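Local coordinates for gamma-resorcylate decarboxylase (Polaromonas, PDB 4QRO), which probably catalyses the manganese-dependent, non-oxidative decarboxylation of gamma-resorcylate (2,6-dihydroxybenzoate) to resorcinol, as a member of the amidohydrolase superfamily, at residues E9-E14 against L37-R42; I56-A61 against G124-G129; G97-P102 against L120-A125. One frame throughout, in Å; residues are numbered along the deposited sequence.

Interaction 1: E9-E14 against L37-R42. With MN (manganese (II) ion), chain K.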
# COMPACT_ATOMS: atom_id res chain seq x y z
N GLU A 9 13.86 -2.43 -16.98
CA GLU A 9 14.14 -1.74 -18.22
C GLU A 9 13.48 -2.60 -19.31
O GLU A 9 13.90 -3.74 -19.59
CB GLU A 9 15.67 -1.59 -18.44
CG GLU A 9 16.54 -1.32 -17.18
CD GLU A 9 16.16 -0.06 -16.39
OE1 GLU A 9 16.02 -0.15 -15.13
OE2 GLU A 9 16.01 1.02 -17.00
N HIS A 10 12.41 -2.07 -19.87
CA HIS A 10 11.50 -2.86 -20.64
C HIS A 10 11.64 -2.66 -22.13
O HIS A 10 12.03 -1.60 -22.60
CB HIS A 10 10.06 -2.51 -20.26
CG HIS A 10 9.74 -2.69 -18.80
ND1 HIS A 10 9.67 -3.93 -18.20
CD2 HIS A 10 9.38 -1.79 -17.86
CE1 HIS A 10 9.33 -3.78 -16.93
NE2 HIS A 10 9.13 -2.49 -16.71
N PHE A 11 11.24 -3.69 -22.88
CA PHE A 11 11.12 -3.61 -24.33
C PHE A 11 9.88 -4.41 -24.73
O PHE A 11 9.28 -5.14 -23.90
CB PHE A 11 12.36 -4.22 -25.01
CG PHE A 11 12.43 -5.72 -24.89
CD1 PHE A 11 11.82 -6.55 -25.83
CD2 PHE A 11 13.01 -6.31 -23.77
CE1 PHE A 11 11.83 -7.92 -25.69
CE2 PHE A 11 13.04 -7.68 -23.63
CZ PHE A 11 12.42 -8.49 -24.59
N ALA A 12 9.49 -4.30 -25.99
CA ALA A 12 8.38 -5.09 -26.52
C ALA A 12 8.75 -5.71 -27.87
O ALA A 12 9.62 -5.19 -28.57
CB ALA A 12 7.15 -4.24 -26.69
N THR A 13 8.11 -6.83 -28.18
CA THR A 13 8.06 -7.32 -29.56
C THR A 13 6.77 -6.81 -30.20
O THR A 13 5.87 -6.31 -29.49
CB THR A 13 8.14 -8.86 -29.62
OG1 THR A 13 7.03 -9.43 -28.91
CG2 THR A 13 9.43 -9.35 -28.99
N GLU A 14 6.66 -6.88 -31.53
CA GLU A 14 5.39 -6.48 -32.19
C GLU A 14 4.23 -7.30 -31.62
O GLU A 14 3.14 -6.80 -31.41
CB GLU A 14 5.48 -6.63 -33.72
CG GLU A 14 6.21 -5.47 -34.43
CD GLU A 14 5.46 -4.13 -34.34
OE1 GLU A 14 4.27 -4.10 -33.97
OE2 GLU A 14 6.08 -3.07 -34.65
N LEU A 37 10.28 -0.41 -28.77
CA LEU A 37 10.80 -1.22 -29.85
C LEU A 37 12.29 -1.06 -30.03
O LEU A 37 12.92 -1.89 -30.67
CB LEU A 37 10.08 -0.91 -31.17
CG LEU A 37 8.62 -1.35 -31.25
CD1 LEU A 37 7.99 -0.82 -32.55
CD2 LEU A 37 8.48 -2.86 -31.13
N ASP A 38 12.88 -0.02 -29.45
CA ASP A 38 14.30 0.25 -29.66
C ASP A 38 15.13 -0.32 -28.53
O ASP A 38 14.93 0.04 -27.39
CB ASP A 38 14.57 1.75 -29.82
CG ASP A 38 16.03 2.08 -29.58
OD1 ASP A 38 16.90 1.62 -30.35
OD2 ASP A 38 16.30 2.72 -28.56
N ILE A 39 16.03 -1.23 -28.86
CA ILE A 39 17.01 -1.72 -27.90
C ILE A 39 18.40 -1.23 -28.23
O ILE A 39 19.11 -0.78 -27.35
CB ILE A 39 16.99 -3.25 -27.84
CG1 ILE A 39 15.67 -3.73 -27.22
CG2 ILE A 39 18.19 -3.77 -27.05
CD1 ILE A 39 15.46 -5.21 -27.36
N GLN A 40 18.79 -1.27 -29.51
CA GLN A 40 20.19 -1.05 -29.92
C GLN A 40 20.65 0.41 -30.07
O GLN A 40 21.85 0.69 -29.98
CB GLN A 40 20.49 -1.77 -31.25
CG GLN A 40 20.20 -3.26 -31.26
CD GLN A 40 21.04 -4.05 -30.26
OE1 GLN A 40 22.24 -3.80 -30.08
NE2 GLN A 40 20.42 -5.00 -29.61
N ASP A 41 19.74 1.33 -30.32
CA ASP A 41 20.15 2.65 -30.82
C ASP A 41 19.98 3.74 -29.77
O ASP A 41 20.91 4.04 -29.02
CB ASP A 41 19.45 2.95 -32.15
CG ASP A 41 19.65 4.39 -32.65
OD1 ASP A 41 20.57 5.08 -32.16
OD2 ASP A 41 18.90 4.84 -33.53
N ARG A 42 18.82 4.34 -29.69
CA ARG A 42 18.67 5.50 -28.80
C ARG A 42 18.82 5.13 -27.33
O ARG A 42 19.39 5.89 -26.54
CB ARG A 42 17.33 6.20 -29.07
CG ARG A 42 17.04 7.36 -28.12
CD ARG A 42 15.83 8.11 -28.61
NE ARG A 42 15.40 9.13 -27.66
CZ ARG A 42 14.16 9.27 -27.19
NH1 ARG A 42 13.91 10.26 -26.34
NH2 ARG A 42 13.17 8.46 -27.57
MN MN K . 7.92 -1.57 -15.05
O HOH W 1 11.81 -4.68 -30.19
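Phe11 and Ile39 meet in a small apolar contact between the C-terminal end of strand 4-11, in the barrel of this amidohydrolase, and the loop that joins helix 29-37 to helix 42-49. The methyl CD1 of Ile39 lies 3.9 Å from CG of Phe11, and its CG1 packs against Phe11 CB at 4.0 Å, so the isoleucine grips the root of the aromatic side chain. At chi1 71°, CG of Phe11 stands between the backbone N and the carbonyl carbon, and the ring packs on Leu84 of helix 70-90 and Leu59 of strand 52-59.

Farther along the chain the contact becomes mixed. Leu37 spreads its two methyls: CD2 reaches the carbonyl oxygen of Ala12 at 3.6 Å, while CD1 lies at the same distance from Glu14 OE2, the two side chains crossing at about a right angle. A water joins the backbones by donating to Ala12 O at 2.8 Å and to Leu37 O. Within the loop, Asp38 OD1 accepts from Asp41 N through its syn lone pair, an Asx motif that ties the turn before helix 42-49.

On the strand, His10 NE2 binds the manganese at 2.2 Å, together with Glu8, His164 and Asp287. No direct hydrogen bond crosses the segments, which implies a link of apolar contact and one shared water, while just beside them Arg43 bonds to His10 O and Leu36 to the backbone of Ala12.

Interaction 2: I56-A61 against G124-G129; sequences ILSLNA and GALVNG
Ser58 and Leu126 meet inside the amidohydrolase beta-barrel, where strands 52-59 and 125-128, either side of the short strand 95-97, approach through side chains and share no backbone hydrogen bond. This is the close-packed part. With chi1 at -176°, CG of Leu126 lies opposite the backbone N, and the branched end rests against the serine: CD1 touches Ser58 OG at 3.5 Å and Ser58 CB at 3.8 Å. Tyr162 and His164 of strand 161-164 also touch the leucine.

Toward the C-terminal ends of the strands, near the metal and the bound nitroresorcinol, water enters the contact. One water donates to both Leu59 O and Asn128 OD1, the latter at 2.8 Å. Another accepts from Asn128 ND2 at 3.0 Å and lies 3.1 Å from Asn60 O, so each end of the carboxamide has its own water. The direct bond from Asn128 ND2 to Asn60 O is weak, bent to 128° at the hydrogen, and ND2 also makes a weak bond to Pro62 O. Several modest interactions thus share the task of orienting the amide, though every touching residue is buried. Against this wetter part the methyl of Ala61 rests on the carboxamide, its CB 3.5 Å from Asn128 OD1.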
# COMPACT_ATOMS: atom_id res chain seq x y z
N ILE A 56 19.50 -4.64 -17.62
CA ILE A 56 19.02 -5.97 -17.64
C ILE A 56 17.60 -5.82 -18.18
O ILE A 56 16.76 -5.17 -17.58
CB ILE A 56 19.06 -6.61 -16.26
CG1 ILE A 56 20.47 -6.46 -15.65
CG2 ILE A 56 18.65 -8.07 -16.36
CD1 ILE A 56 20.63 -7.16 -14.32
N LEU A 57 17.36 -6.40 -19.35
CA LEU A 57 16.18 -6.09 -20.14
C LEU A 57 15.05 -7.07 -19.83
O LEU A 57 15.29 -8.23 -19.55
CB LEU A 57 16.53 -6.15 -21.63
CG LEU A 57 17.53 -5.14 -22.19
CD1 LEU A 57 17.84 -5.49 -23.63
CD2 LEU A 57 17.01 -3.71 -22.07
N SER A 58 13.82 -6.59 -19.89
CA SER A 58 12.65 -7.45 -19.73
C SER A 58 11.50 -7.03 -20.64
O SER A 58 11.28 -5.83 -20.89
CB SER A 58 12.14 -7.45 -18.26
OG SER A 58 11.72 -6.14 -17.87
N LEU A 59 10.73 -8.03 -21.05
CA LEU A 59 9.53 -7.85 -21.84
C LEU A 59 8.51 -7.02 -21.06
O LEU A 59 8.52 -6.98 -19.82
CB LEU A 59 8.96 -9.24 -22.18
CG LEU A 59 7.88 -9.42 -23.25
CD1 LEU A 59 8.39 -8.94 -24.58
CD2 LEU A 59 7.46 -10.88 -23.33
N ASN A 60 7.64 -6.35 -21.80
CA ASN A 60 6.64 -5.45 -21.23
C ASN A 60 5.48 -6.24 -20.58
O ASN A 60 5.52 -7.46 -20.52
CB ASN A 60 6.17 -4.43 -22.27
CG ASN A 60 5.43 -5.05 -23.42
OD1 ASN A 60 5.79 -6.13 -23.91
ND2 ASN A 60 4.42 -4.34 -23.91
N ALA A 61 4.49 -5.53 -20.04
CA ALA A 61 3.47 -6.13 -19.16
C ALA A 61 2.08 -5.95 -19.76
O ALA A 61 1.86 -4.99 -20.48
CB ALA A 61 3.53 -5.48 -17.79
N GLY A 124 18.04 -14.07 -14.60
CA GLY A 124 16.90 -14.07 -13.69
C GLY A 124 15.67 -14.19 -14.54
O GLY A 124 15.79 -14.43 -15.75
N ALA A 125 14.51 -14.04 -13.91
CA ALA A 125 13.22 -14.03 -14.59
C ALA A 125 12.44 -12.80 -14.16
O ALA A 125 12.63 -12.31 -13.04
CB ALA A 125 12.45 -15.27 -14.23
N LEU A 126 11.60 -12.27 -15.04
CA LEU A 126 10.66 -11.22 -14.68
C LEU A 126 9.27 -11.65 -15.07
O LEU A 126 9.03 -12.10 -16.19
CB LEU A 126 11.04 -9.87 -15.31
CG LEU A 126 10.14 -8.68 -14.86
CD1 LEU A 126 10.94 -7.39 -14.67
CD2 LEU A 126 8.98 -8.46 -15.83
N VAL A 127 8.35 -11.53 -14.12
CA VAL A 127 6.98 -11.99 -14.30
C VAL A 127 6.00 -10.93 -13.78
O VAL A 127 6.18 -10.39 -12.70
CB VAL A 127 6.75 -13.33 -13.57
CG1 VAL A 127 5.27 -13.71 -13.54
CG2 VAL A 127 7.61 -14.43 -14.20
N ASN A 128 4.95 -10.69 -14.56
CA ASN A 128 4.02 -9.61 -14.29
C ASN A 128 2.86 -10.08 -13.46
O ASN A 128 1.71 -10.20 -13.93
CB ASN A 128 3.57 -8.98 -15.59
CG ASN A 128 4.74 -8.52 -16.45
OD1 ASN A 128 5.55 -7.67 -16.03
ND2 ASN A 128 4.86 -9.09 -17.66
N GLY A 129 3.16 -10.34 -12.19
CA GLY A 129 2.12 -10.72 -11.26
C GLY A 129 1.44 -12.02 -11.64
O GLY A 129 2.05 -12.89 -12.29
O HOH W 2 7.15 -6.00 -17.69
O HOH W 3 7.35 -9.63 -19.16

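Interaction 3: G97-P102 against L120-A125; sequences GFAALP and LGFVGA
Two backbone hydrogen bonds join Gly97-Pro102 to Leu120-Ala125. Val123 N donates to Gly97 O at 3.0 Å, with 164° at the hydrogen. Ala99 N donates to Gly124 O, also at 3.0 Å and nearly straight at the hydrogen (174°). Ala99 and Ala125 form a single beta bridge, supplemented by CA-H...O contacts from Phe98 CA to Gly124 O and from Ala125 CA to Ala99 O. A water adds a further link, accepting from Gly97 N and donating to Gly121 O.

Outside this polar line, Phe122 lies against the backbone of Gly97. Its CG is anti to the carbonyl carbon (chi1 -69°), which lays the ring along that backbone. Gly97 CA makes a CH-pi contact over one ring face, 4.3 Å from the centroid, while CB of Leu120 lies over the opposite face. CD2 of the same ring meets Ala99 N at 3.6 Å. A CB on Gly97 would collide with the ring, so the bare glycine is what lets the phenylalanine come so close. A serine in place of Phe122 would probably leave the backbone of Gly97 and the methyl of Ala99 without their aromatic cover and open a gap toward Leu84 and Cys116.

The Phe98 ring meets Gly124 differently: its CD1 is 3.5 Å from Gly124 C, the Gly124 N lies in the ring plane at its edge, and a CB on Gly124 would strike CE1. Val123 CG2 meets Phe98 CE1 obliquely. Farther along, CD1 of Leu101 packs on Ala125 CB at 3.6 Å. The chemistry implies a buried beta-alpha-beta connection around helix 106-118 in which main-chain bonds set the alignment and two phenylalanines pack on glycine backbone.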
# COMPACT_ATOMS: atom_id res chain seq x y z
N GLY A 97 19.74 -10.26 -20.06
CA GLY A 97 18.29 -10.51 -20.13
C GLY A 97 17.69 -11.17 -18.88
O GLY A 97 18.33 -11.96 -18.22
N PHE A 98 16.44 -10.81 -18.58
CA PHE A 98 15.53 -11.58 -17.73
C PHE A 98 14.57 -12.41 -18.63
O PHE A 98 14.08 -11.93 -19.66
CB PHE A 98 14.63 -10.69 -16.86
CG PHE A 98 15.31 -10.06 -15.65
CD1 PHE A 98 16.17 -10.77 -14.84
CD2 PHE A 98 15.01 -8.75 -15.30
CE1 PHE A 98 16.75 -10.18 -13.73
CE2 PHE A 98 15.58 -8.15 -14.20
CZ PHE A 98 16.46 -8.87 -13.41
N ALA A 99 14.30 -13.63 -18.19
CA ALA A 99 13.36 -14.52 -18.83
C ALA A 99 11.92 -14.08 -18.68
O ALA A 99 11.48 -13.75 -17.56
CB ALA A 99 13.50 -15.92 -18.22
N ALA A 100 11.18 -14.13 -19.79
CA ALA A 100 9.74 -14.23 -19.78
C ALA A 100 9.33 -15.70 -19.59
O ALA A 100 9.89 -16.62 -20.22
CB ALA A 100 9.18 -13.66 -21.09
N LEU A 101 8.36 -15.94 -18.71
CA LEU A 101 7.98 -17.31 -18.36
C LEU A 101 6.47 -17.59 -18.44
O LEU A 101 5.64 -16.76 -18.03
CB LEU A 101 8.45 -17.68 -16.96
CG LEU A 101 9.92 -17.61 -16.65
CD1 LEU A 101 10.10 -17.82 -15.16
CD2 LEU A 101 10.72 -18.63 -17.48
N PRO A 102 6.11 -18.77 -18.96
CA PRO A 102 4.72 -19.14 -19.05
C PRO A 102 4.28 -19.76 -17.74
O PRO A 102 4.21 -20.98 -17.63
CB PRO A 102 4.71 -20.17 -20.20
CG PRO A 102 6.03 -20.85 -20.08
CD PRO A 102 6.98 -19.76 -19.66
N LEU A 120 20.73 -19.54 -22.92
CA LEU A 120 20.70 -18.15 -23.37
C LEU A 120 21.50 -17.16 -22.50
O LEU A 120 21.75 -16.03 -22.93
CB LEU A 120 19.25 -17.67 -23.53
CG LEU A 120 18.37 -18.53 -24.44
CD1 LEU A 120 16.95 -17.99 -24.50
CD2 LEU A 120 18.97 -18.65 -25.84
N GLY A 121 21.92 -17.58 -21.31
CA GLY A 121 22.77 -16.77 -20.45
C GLY A 121 22.00 -15.68 -19.70
O GLY A 121 22.59 -14.71 -19.25
N PHE A 122 20.69 -15.84 -19.56
CA PHE A 122 19.88 -14.88 -18.79
C PHE A 122 20.19 -14.96 -17.32
O PHE A 122 20.64 -16.00 -16.81
CB PHE A 122 18.38 -15.08 -19.00
CG PHE A 122 17.89 -14.73 -20.39
CD1 PHE A 122 18.74 -14.20 -21.36
CD2 PHE A 122 16.56 -14.89 -20.70
CE1 PHE A 122 18.26 -13.89 -22.62
CE2 PHE A 122 16.06 -14.56 -21.95
CZ PHE A 122 16.92 -14.06 -22.92
N VAL A 123 19.88 -13.89 -16.59
CA VAL A 123 20.38 -13.75 -15.22
C VAL A 123 19.27 -13.80 -14.17
O VAL A 123 19.53 -13.62 -12.99
CB VAL A 123 21.24 -12.47 -15.04
CG1 VAL A 123 22.45 -12.51 -15.97
CG2 VAL A 123 20.42 -11.21 -15.27
N GLY A 124 18.04 -14.07 -14.60
CA GLY A 124 16.90 -14.07 -13.69
C GLY A 124 15.67 -14.19 -14.54
O GLY A 124 15.79 -14.43 -15.75
N ALA A 125 14.51 -14.04 -13.91
CA ALA A 125 13.22 -14.03 -14.59
C ALA A 125 12.44 -12.80 -14.16
O ALA A 125 12.63 -12.31 -13.04
CB ALA A 125 12.45 -15.27 -14.23
O HOH W 4 21.77 -12.25 -20.55

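In the fold
Interactions 2 and 3 are buried, with interaction 2 nearest the middle of the chain, whereas interaction 1 is only partly buried and has Glu14 and Leu37 exposed. All three draw on the barrel. Strands 4-11 and 52-59 are neighbours, and backbone bonds between Ser58 and both Glu9 and Phe11 join interaction 1 to interaction 2. Interactions 2 and 3 share Gly124 and Ala125, and backbone bonds link Leu57 with Phe98 and Leu126 with Ala99. Their chemistry follows their places: apolar contacts, part buried and part at the surface, with one bridging water in interaction 1, side chains and waters meeting inside the barrel in interaction 2, and direct main-chain pairing flanked by aromatic rings in interaction 3.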